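Local coordinates for protein N-methyltransferase (Streptoalloteichus sp. ATCC 53650, PDB 5BSZ) that probably transfers a methyl group from S-adenosylmethionine to the amino nitrogen of a trideoxysugar in the biosynthesis of kedarcidin, at residues Leu52-Gly57 with Asp109-Leu114; Asp157-His162 with Ser176-Ile181. One frame throughout, in Å; residues are numbered along the deposited sequence.

Contact 1 (Leu52-Gly57 with Asp109-Leu114). With SAH (S-adenosyl-L-homocysteine), chain B.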
ATOM      1  N   LEU A  52     -22.175 -19.723  28.412  1.00 16.88           N
ATOM      2  CA  LEU A  52     -21.835 -18.500  27.701  1.00 14.70           C
ATOM      3  C   LEU A  52     -20.397 -18.498  27.137  1.00 17.84           C
ATOM      4  O   LEU A  52     -19.462 -18.797  27.864  1.00 15.96           O
ATOM      5  CB  LEU A  52     -22.001 -17.337  28.656  1.00 15.96           C
ATOM      6  CG  LEU A  52     -21.465 -15.995  28.150  1.00 15.26           C
ATOM      7  CD1 LEU A  52     -22.375 -15.399  27.094  1.00 17.99           C
ATOM      8  CD2 LEU A  52     -21.192 -14.959  29.198  1.00 18.42           C
ATOM      9  N   ASP A  53     -20.263 -18.276  25.830  1.00 17.16           N
ATOM     10  CA  ASP A  53     -18.959 -18.173  25.151  1.00 15.99           C
ATOM     11  C   ASP A  53     -18.648 -16.703  24.849  1.00 14.54           C
ATOM     12  O   ASP A  53     -19.327 -16.013  24.063  1.00 14.91           O
ATOM     13  CB  ASP A  53     -18.917 -19.056  23.906  1.00 16.91           C
ATOM     14  CG  ASP A  53     -17.540 -19.080  23.210  1.00 16.88           C
ATOM     15  OD1 ASP A  53     -16.529 -18.845  23.919  1.00 15.04           O
ATOM     16  OD2 ASP A  53     -17.505 -19.343  21.976  1.00 14.70           O
ATOM     17  N   VAL A  54     -17.610 -16.212  25.521  1.00 13.61           N
ATOM     18  CA  VAL A  54     -17.204 -14.808  25.516  1.00 13.71           C
ATOM     19  C   VAL A  54     -16.098 -14.586  24.470  1.00 17.92           C
ATOM     20  O   VAL A  54     -15.084 -15.273  24.485  1.00 14.86           O
ATOM     21  CB  VAL A  54     -16.710 -14.364  26.899  1.00 13.72           C
ATOM     22  CG1 VAL A  54     -16.244 -12.925  26.876  1.00 16.62           C
ATOM     23  CG2 VAL A  54     -17.810 -14.578  27.936  1.00 13.90           C
ATOM     24  N   ALA A  55     -16.344 -13.623  23.572  1.00 15.70           N
ATOM     25  CA  ALA A  55     -15.571 -13.395  22.336  1.00 16.42           C
ATOM     26  C   ALA A  55     -15.664 -14.573  21.406  1.00 17.16           C
ATOM     27  O   ALA A  55     -14.653 -15.099  20.967  1.00 15.97           O
ATOM     28  CB  ALA A  55     -14.118 -12.991  22.614  1.00 15.91           C
ATOM     29  N   CYS A  56     -16.912 -14.914  21.075  1.00 15.66           N
ATOM     30  CA  CYS A  56     -17.247 -16.136  20.402  1.00 15.93           C
ATOM     31  C   CYS A  56     -16.959 -16.119  18.872  1.00 15.41           C
ATOM     32  O   CYS A  56     -17.079 -17.135  18.224  1.00 18.13           O
ATOM     33  CB  CYS A  56     -18.697 -16.479  20.715  1.00 14.58           C
ATOM     34  SG  CYS A  56     -19.894 -15.308  20.004  1.00 18.23           S
ATOM     35  N   GLY A  57     -16.562 -15.009  18.286  1.00 18.25           N
ATOM     36  CA  GLY A  57     -16.233 -14.999  16.824  1.00 17.18           C
ATOM     37  C   GLY A  57     -17.456 -15.417  16.009  1.00 18.80           C
ATOM     38  O   GLY A  57     -18.572 -14.957  16.282  1.00 20.28           O
ATOM     39  N   ASP A 109     -24.377 -22.157  33.808  1.00 19.10           N
ATOM     40  CA  ASP A 109     -23.595 -23.199  34.479  1.00 17.64           C
ATOM     41  C   ASP A 109     -22.083 -23.123  34.158  1.00 18.79           C
ATOM     42  O   ASP A 109     -21.261 -23.473  34.978  1.00 17.89           O
ATOM     43  CB  ASP A 109     -24.080 -24.582  34.049  1.00 18.92           C
ATOM     44  CG  ASP A 109     -25.546 -24.840  34.509  1.00 23.29           C
ATOM     45  OD1 ASP A 109     -25.830 -24.358  35.599  1.00 22.94           O
ATOM     46  OD2 ASP A 109     -26.383 -25.394  33.767  1.00 22.83           O
ATOM     47  N   ALA A 110     -21.759 -22.668  32.957  1.00 16.64           N
ATOM     48  CA  ALA A 110     -20.347 -22.515  32.498  1.00 18.26           C
ATOM     49  C   ALA A 110     -20.151 -21.234  31.682  1.00 17.80           C
ATOM     50  O   ALA A 110     -21.048 -20.781  30.939  1.00 17.64           O
ATOM     51  CB  ALA A 110     -19.974 -23.682  31.623  1.00 17.04           C
ATOM     52  N   VAL A 111     -18.966 -20.649  31.823  1.00 19.98           N
ATOM     53  CA  VAL A 111     -18.544 -19.526  30.964  1.00 17.71           C
ATOM     54  C   VAL A 111     -17.170 -19.901  30.353  1.00 19.58           C
ATOM     55  O   VAL A 111     -16.224 -20.335  31.055  1.00 18.22           O
ATOM     56  CB  VAL A 111     -18.488 -18.207  31.758  1.00 18.43           C
ATOM     57  CG1 VAL A 111     -17.950 -17.046  30.920  1.00 17.36           C
ATOM     58  CG2 VAL A 111     -19.860 -17.784  32.321  1.00 20.09           C
ATOM     59  N   CYS A 112     -17.037 -19.722  29.042  1.00 16.14           N
ATOM     60  CA  CYS A 112     -15.728 -19.952  28.441  1.00 15.49           C
ATOM     61  C   CYS A 112     -15.250 -18.768  27.615  1.00 14.50           C
ATOM     62  O   CYS A 112     -16.034 -17.928  27.127  1.00 15.01           O
ATOM     63  CB  CYS A 112     -15.698 -21.267  27.653  1.00 15.25           C
ATOM     64  SG  CYS A 112     -16.847 -21.337  26.258  1.00 17.17           S
ATOM     65  N   CYS A 113     -13.933 -18.699  27.451  1.00 15.19           N
ATOM     66  CA  CYS A 113     -13.333 -17.745  26.536  1.00 12.45           C
ATOM     67  C   CYS A 113     -12.162 -18.465  25.860  1.00 13.51           C
ATOM     68  O   CYS A 113     -11.210 -18.878  26.547  1.00 14.11           O
ATOM     69  CB  CYS A 113     -12.853 -16.566  27.365  1.00 16.38           C
ATOM     70  SG  CYS A 113     -12.113 -15.233  26.387  1.00 14.61           S
ATOM     71  N   LEU A 114     -12.262 -18.654  24.556  1.00 12.82           N
ATOM     72  CA  LEU A 114     -11.446 -19.650  23.886  1.00 13.90           C
ATOM     73  C   LEU A 114     -10.392 -19.034  22.958  1.00 13.42           C
ATOM     74  O   LEU A 114     -10.495 -17.873  22.583  1.00 15.38           O
ATOM     75  CB  LEU A 114     -12.345 -20.590  23.093  1.00 12.85           C
ATOM     76  CG  LEU A 114     -13.343 -21.367  23.945  1.00 14.24           C
ATOM     77  CD1 LEU A 114     -14.199 -22.253  23.067  1.00 18.15           C
ATOM     78  CD2 LEU A 114     -12.640 -22.212  24.994  1.00 18.06           C
TER
HETATM   79  N   SAH B 301     -13.211 -17.483  20.602  1.00 24.51           N
HETATM   80  CA  SAH B 301     -13.257 -17.349  19.097  1.00 24.52           C
HETATM   81  CB  SAH B 301     -12.784 -15.979  18.565  1.00 21.33           C
HETATM   82  CG  SAH B 301     -11.429 -15.794  17.925  1.00 24.60           C
HETATM   83  SD  SAH B 301     -10.997 -14.200  17.314  1.00 19.83           S
HETATM   84  C   SAH B 301     -12.559 -18.571  18.580  1.00 25.41           C
HETATM   85  O   SAH B 301     -11.927 -19.352  19.280  1.00 20.61           O
HETATM   86  OXT SAH B 301     -12.745 -18.894  17.447  1.00 24.40           O
HETATM   87  C5' SAH B 301     -11.068 -13.103  18.704  1.00 20.97           C
HETATM   88  C4' SAH B 301     -12.472 -12.474  18.795  1.00 21.28           C
HETATM   89  O4' SAH B 301     -12.573 -11.630  19.958  1.00 22.79           O
HETATM   90  C3' SAH B 301     -12.790 -11.547  17.626  1.00 20.00           C
HETATM   91  O3' SAH B 301     -13.985 -12.030  17.017  1.00 17.62           O
HETATM   92  C2' SAH B 301     -13.049 -10.159  18.190  1.00 21.02           C
HETATM   93  O2' SAH B 301     -14.138  -9.475  17.522  1.00 20.30           O
HETATM   94  C1' SAH B 301     -13.328 -10.473  19.637  1.00 22.10           C
HETATM   95  N9  SAH B 301     -13.001  -9.395  20.589  1.00 25.36           N
HETATM   96  C8  SAH B 301     -11.902  -8.582  20.585  1.00 24.79           C
HETATM   97  N7  SAH B 301     -11.969  -7.698  21.606  1.00 28.41           N
HETATM   98  C5  SAH B 301     -13.147  -7.934  22.240  1.00 22.02           C
HETATM   99  C6  SAH B 301     -13.833  -7.341  23.385  1.00 20.57           C
HETATM  100  N6  SAH B 301     -13.195  -6.325  23.994  1.00 22.95           N
HETATM  101  N1  SAH B 301     -15.016  -7.888  23.751  1.00 20.07           N
HETATM  102  C2  SAH B 301     -15.603  -8.881  23.076  1.00 17.33           C
HETATM  103  N3  SAH B 301     -15.042  -9.488  22.016  1.00 19.29           N
HETATM  104  C4  SAH B 301     -13.835  -9.059  21.575  1.00 20.90           C
HETATM  105  O   HOH W   1     -14.411 -17.610  23.217  1.00 11.51           O
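L52 and V54 zip against A110 and C112 through three backbone hydrogen bonds, the regular pattern of neighbouring parallel strands. L52 N donates to A110 O, C112 N to L52 O at 2.9 Å, and V54 N to C112 O at 2.8 Å; the last is almost straight, with 176° at the hydrogen. V111 CA and D53 CA add CA-H...O contacts to L52 O and C112 O.

Apolar packing occupies the sheet face carrying L52, V54 and V111. V54 CG2 meets V111 CG1 at 3.9 Å, the two valines crossing obliquely, and M134 of helix 124-135 touches both. Beta-branched valines and a leucine suit this buried face, which has a helix packed on it.

The other face is more polar. CG of D53 lies anti to its backbone N (chi1 -175°), which carries the carboxylate over the neighbouring strand, where OD1 comes to 3.4 Å from C112 SG. The small thiol lets the two side chains sit side by side. A water bridges the diverging strand ends: it accepts from L114 N at 2.7 Å and lies 2.6 Å from D53 OD1, with V54 O also beside it.

Just beyond the strand ends, the loops hold the cofactor product. The S-adenosylhomocysteine amino nitrogen donates to A55 O at 2.8 Å and weakly to L114 O. G57 has positive phi, and a side chain there would crowd the ligand's CB, so glycine fits on both counts.

D53-G57, an acidic residue near the strand's C-terminal end followed by a glycine-containing turn, matches the motif called I; the end of adjacent strand 110-113 leads to the homocysteine amino group, as in Rossmann-like S-adenosylmethionine-dependent methyltransferases.

Contact 2 (Asp157-His162 with Ser176-Ile181). With THM (thymidine), chain G.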
ATOM      1  N   ASP A 157       9.355 -17.705  19.194  1.00 30.62           N
ATOM      2  CA  ASP A 157       9.780 -16.761  18.174  1.00 36.47           C
ATOM      3  C   ASP A 157       9.918 -17.537  16.860  1.00 32.46           C
ATOM      4  O   ASP A 157      10.077 -18.752  16.853  1.00 28.59           O
ATOM      5  CB  ASP A 157      11.131 -16.171  18.606  1.00 38.08           C
ATOM      6  CG  ASP A 157      11.098 -15.691  20.056  1.00 40.29           C
ATOM      7  OD1 ASP A 157      10.369 -14.710  20.276  1.00 30.22           O
ATOM      8  OD2 ASP A 157      11.720 -16.293  20.977  1.00 37.92           O
ATOM      9  N   GLY A 158       9.786 -16.838  15.754  1.00 31.08           N
ATOM     10  CA  GLY A 158       9.999 -17.412  14.424  1.00 34.31           C
ATOM     11  C   GLY A 158       8.770 -17.973  13.726  1.00 36.00           C
ATOM     12  O   GLY A 158       8.895 -18.655  12.721  1.00 33.08           O
ATOM     13  N   HIS A 159       7.564 -17.738  14.226  1.00 29.17           N
ATOM     14  CA  HIS A 159       6.430 -18.349  13.573  1.00 25.85           C
ATOM     15  C   HIS A 159       6.113 -17.629  12.236  1.00 26.50           C
ATOM     16  O   HIS A 159       6.014 -16.407  12.214  1.00 21.05           O
ATOM     17  CB  HIS A 159       5.206 -18.290  14.450  1.00 28.08           C
ATOM     18  CG  HIS A 159       3.972 -18.819  13.773  1.00 30.24           C
ATOM     19  ND1 HIS A 159       3.787 -20.157  13.503  1.00 36.30           N
ATOM     20  CD2 HIS A 159       2.863 -18.191  13.316  1.00 33.95           C
ATOM     21  CE1 HIS A 159       2.624 -20.332  12.899  1.00 31.60           C
ATOM     22  NE2 HIS A 159       2.036 -19.154  12.790  1.00 40.82           N
ATOM     23  N   ILE A 160       5.916 -18.405  11.172  1.00 26.66           N
ATOM     24  CA  ILE A 160       5.502 -17.901   9.850  1.00 29.60           C
ATOM     25  C   ILE A 160       4.573 -18.945   9.325  1.00 27.87           C
ATOM     26  O   ILE A 160       4.893 -20.098   9.418  1.00 32.34           O
ATOM     27  CB  ILE A 160       6.667 -17.770   8.853  1.00 29.36           C
ATOM     28  CG1 ILE A 160       7.586 -16.670   9.345  1.00 32.19           C
ATOM     29  CG2 ILE A 160       6.129 -17.482   7.443  1.00 28.24           C
ATOM     30  CD1 ILE A 160       8.984 -16.657   8.797  1.00 39.68           C
ATOM     31  N   ALA A 161       3.430 -18.566   8.787  1.00 26.37           N
ATOM     32  CA  ALA A 161       2.490 -19.498   8.243  1.00 24.39           C
ATOM     33  C   ALA A 161       1.883 -18.930   6.961  1.00 28.11           C
ATOM     34  O   ALA A 161       1.838 -17.723   6.799  1.00 23.59           O
ATOM     35  CB  ALA A 161       1.370 -19.751   9.238  1.00 30.42           C
ATOM     36  N   HIS A 162       1.369 -19.798   6.087  1.00 25.11           N
ATOM     37  CA  HIS A 162       0.690 -19.403   4.843  1.00 26.05           C
ATOM     38  C   HIS A 162      -0.456 -20.338   4.581  1.00 25.73           C
ATOM     39  O   HIS A 162      -0.472 -21.437   5.087  1.00 24.78           O
ATOM     40  CB  HIS A 162       1.634 -19.474   3.658  1.00 27.76           C
ATOM     41  CG  HIS A 162       1.997 -20.870   3.257  1.00 29.79           C
ATOM     42  ND1 HIS A 162       3.155 -21.483   3.683  1.00 34.81           N
ATOM     43  CD2 HIS A 162       1.359 -21.767   2.469  1.00 36.37           C
ATOM     44  CE1 HIS A 162       3.217 -22.701   3.173  1.00 38.25           C
ATOM     45  NE2 HIS A 162       2.117 -22.913   2.472  1.00 36.81           N
ATOM     46  N   SER A 176       1.302 -15.027   7.292  1.00 20.74           N
ATOM     47  CA  SER A 176       1.250 -14.462   8.624  1.00 28.04           C
ATOM     48  C   SER A 176       2.604 -14.624   9.294  1.00 24.62           C
ATOM     49  O   SER A 176       3.375 -15.529   8.951  1.00 23.03           O
ATOM     50  CB  SER A 176       0.111 -15.135   9.396  1.00 31.33           C
ATOM     51  OG  SER A 176       0.519 -16.412   9.855  1.00 40.55           O
ATOM     52  N   ARG A 177       2.881 -13.766  10.261  1.00 22.02           N
ATOM     53  CA  ARG A 177       4.164 -13.716  10.935  1.00 20.60           C
ATOM     54  C   ARG A 177       3.905 -13.197  12.330  1.00 27.84           C
ATOM     55  O   ARG A 177       3.006 -12.360  12.496  1.00 22.75           O
ATOM     56  CB  ARG A 177       5.031 -12.711  10.258  1.00 23.92           C
ATOM     57  CG  ARG A 177       6.430 -12.725  10.763  1.00 25.79           C
ATOM     58  CD  ARG A 177       7.142 -11.550  10.197  1.00 30.34           C
ATOM     59  NE  ARG A 177       8.418 -11.445  10.870  1.00 36.19           N
ATOM     60  CZ  ARG A 177       8.764 -10.455  11.676  1.00 35.55           C
ATOM     61  NH1 ARG A 177       9.959 -10.487  12.228  1.00 40.09           N
ATOM     62  NH2 ARG A 177       7.954  -9.438  11.929  1.00 33.50           N
ATOM     63  N   SER A 178       4.655 -13.671  13.327  1.00 22.91           N
ATOM     64  CA  SER A 178       4.512 -13.132  14.691  1.00 19.52           C
ATOM     65  C   SER A 178       5.878 -12.871  15.321  1.00 18.03           C
ATOM     66  O   SER A 178       6.857 -13.512  14.962  1.00 19.68           O
ATOM     67  CB  SER A 178       3.611 -14.029  15.537  1.00 19.39           C
ATOM     68  OG  SER A 178       4.299 -15.167  16.051  1.00 26.48           O
ATOM     69  N   HIS A 179       5.961 -11.898  16.213  1.00 19.81           N
ATOM     70  CA  HIS A 179       7.169 -11.649  16.969  1.00 21.17           C
ATOM     71  C   HIS A 179       6.833 -11.031  18.314  1.00 23.92           C
ATOM     72  O   HIS A 179       5.748 -10.466  18.541  1.00 19.82           O
ATOM     73  CB  HIS A 179       8.177 -10.761  16.236  1.00 21.15           C
ATOM     74  CG  HIS A 179       7.793  -9.322  16.104  1.00 20.71           C
ATOM     75  ND1 HIS A 179       6.908  -8.872  15.142  1.00 20.29           N
ATOM     76  CD2 HIS A 179       8.249  -8.224  16.743  1.00 18.80           C
ATOM     77  CE1 HIS A 179       6.788  -7.572  15.254  1.00 16.08           C
ATOM     78  NE2 HIS A 179       7.549  -7.159  16.247  1.00 18.28           N
ATOM     79  N   ARG A 180       7.816 -11.119  19.189  1.00 20.24           N
ATOM     80  CA  ARG A 180       7.657 -10.757  20.575  1.00 19.72           C
ATOM     81  C   ARG A 180       8.138  -9.335  20.722  1.00 20.07           C
ATOM     82  O   ARG A 180       9.162  -8.940  20.144  1.00 18.91           O
ATOM     83  CB  ARG A 180       8.519 -11.750  21.367  1.00 26.76           C
ATOM     84  CG  ARG A 180       8.605 -11.500  22.857  1.00 26.40           C
ATOM     85  CD  ARG A 180       9.864 -12.195  23.428  1.00 28.99           C
ATOM     86  NE  ARG A 180       9.995 -13.611  23.059  1.00 27.16           N
ATOM     87  CZ  ARG A 180       9.523 -14.642  23.759  1.00 22.10           C
ATOM     88  NH1 ARG A 180       9.721 -15.874  23.327  1.00 21.63           N
ATOM     89  NH2 ARG A 180       8.873 -14.429  24.903  1.00 24.93           N
ATOM     90  N   ILE A 181       7.386  -8.524  21.453  1.00 17.21           N
ATOM     91  CA  ILE A 181       7.827  -7.212  21.915  1.00 20.78           C
ATOM     92  C   ILE A 181       7.526  -7.032  23.398  1.00 23.81           C
ATOM     93  O   ILE A 181       6.349  -6.974  23.814  1.00 21.12           O
ATOM     94  CB  ILE A 181       7.074  -6.070  21.222  1.00 28.50           C
ATOM     95  CG1 ILE A 181       7.195  -6.158  19.696  1.00 31.01           C
ATOM     96  CG2 ILE A 181       7.571  -4.710  21.719  1.00 33.68           C
ATOM     97  CD1 ILE A 181       6.107  -5.304  19.074  1.00 28.81           C
TER
HETATM   98  O5' THM G 306      -0.672 -20.478  15.926  1.00 59.63           O
HETATM   99  C5' THM G 306       0.627 -19.917  15.645  1.00 54.59           C
HETATM  100  C4' THM G 306       1.139 -19.075  16.818  1.00 39.91           C
HETATM  101  O4' THM G 306       1.329 -20.062  17.834  1.00 47.64           O
HETATM  102  C3' THM G 306       2.512 -18.367  16.643  1.00 37.92           C
HETATM  103  O3' THM G 306       2.424 -16.943  16.866  1.00 27.46           O
HETATM  104  C2' THM G 306       3.509 -19.004  17.631  1.00 44.49           C
HETATM  105  C1' THM G 306       2.550 -19.802  18.531  1.00 39.06           C
HETATM  106  N1  THM G 306       2.969 -21.047  19.196  1.00 38.77           N
HETATM  107  C2  THM G 306       3.696 -20.750  20.364  1.00 27.99           C
HETATM  108  O2  THM G 306       3.907 -19.546  20.573  1.00 25.39           O
HETATM  109  N3  THM G 306       4.164 -21.681  21.191  1.00 33.09           N
HETATM  110  C4  THM G 306       3.916 -22.972  20.970  1.00 32.94           C
HETATM  111  O4  THM G 306       4.348 -23.859  21.777  1.00 41.89           O
HETATM  112  C5  THM G 306       3.134 -23.308  19.763  1.00 32.72           C
HETATM  113  C5M THM G 306       2.909 -24.784  19.568  1.00 46.53           C
HETATM  114  C6  THM G 306       2.654 -22.320  18.909  1.00 31.76           C
HETATM  115  O   HOH W   2      10.075 -12.979  18.412  1.00 25.26           O
HETATM  116  O   HOH W   3      12.981 -14.536  22.248  1.00 32.52           O
HETATM  117  O   HOH W   4       9.480 -14.153  15.790  1.00 24.38           O
HETATM  118  O   HOH W   5       6.837 -16.262  16.736  1.00 30.37           O
HETATM  119  O   HOH W   6      -0.591 -17.632  12.156  1.00 35.59           O
HETATM  120  O   HOH W   7       8.226 -14.749  12.599  1.00 36.71           O
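I160 pairs with R177, and A161 with S176, as two strands run almost antiparallel, 164° between their directions. I160 and R177 form a non-hydrogen-bonded pair; A161 and S176 are hydrogen-bonded both ways, A161 N to S176 O at 3.0 Å and S176 N to A161 O at 2.8 Å. S178 N then reaches H159 O at 3.3 Å, after which the chains part and waters step in: one links G158 N with S178 O, another H159 O with S178 O. At G158 a side chain would jam against the carbonyl oxygen of D157, hence glycine.

These are the two strands of a beta hairpin, 160-166 and 171-181, at one edge, within this chain, of a four-stranded antiparallel sheet. On the face of I160 and R177 a second subunit packs against both residues, while the guanidinium of R177 is salt-bridged to E188 of the next strand in the same chain.

H159 and S178 help line the thymidine pocket. Thymidine C3' and C5' lie over one face of the H159 imidazole, C5' toward its rim and 3.3 Å from NE2, and S178 OG shares a 2.7 Å hydrogen bond with thymidine O3'. A water in the plane of the ring joins NE2 to S176 OG, which would steady its rotation.

Where the backbones have separated, D157 and R180 span the gap. Bent at chi3 (-51°), R180 grips the carboxylate side-on: NE meets OD1 of D157 at 3.0 Å and NH1 meets OD2 of D157 at 3.1 Å, the two planes turned 55° apart. Were R180 shortened to an alanine, D157 would probably lose its charged mate and its loop be freer to move. R180 NH2 also donates to P152 O, tying the arginine to the chain before D157.

In the fold
Contact 1 closes before contact 2 opens along the chain, and the two do not touch: their centres are 27 Å apart and their nearest atoms about 16 Å. They belong to different sheets. Contact 1 joins two central parallel strands of the mixed seven-stranded sheet, near the middle of the chain; contact 2 lies in the four-stranded antiparallel sheet, farther out and within reach of two other subunits. Each carries part of one ligand pocket, S-adenosylhomocysteine at 52-57 with 109-114 and thymidine at 157-162 with 176-181. The arrangement is consistent with a division of labour, one sheet presenting the methyl donor and the other helping to hold a nucleotide-linked sugar.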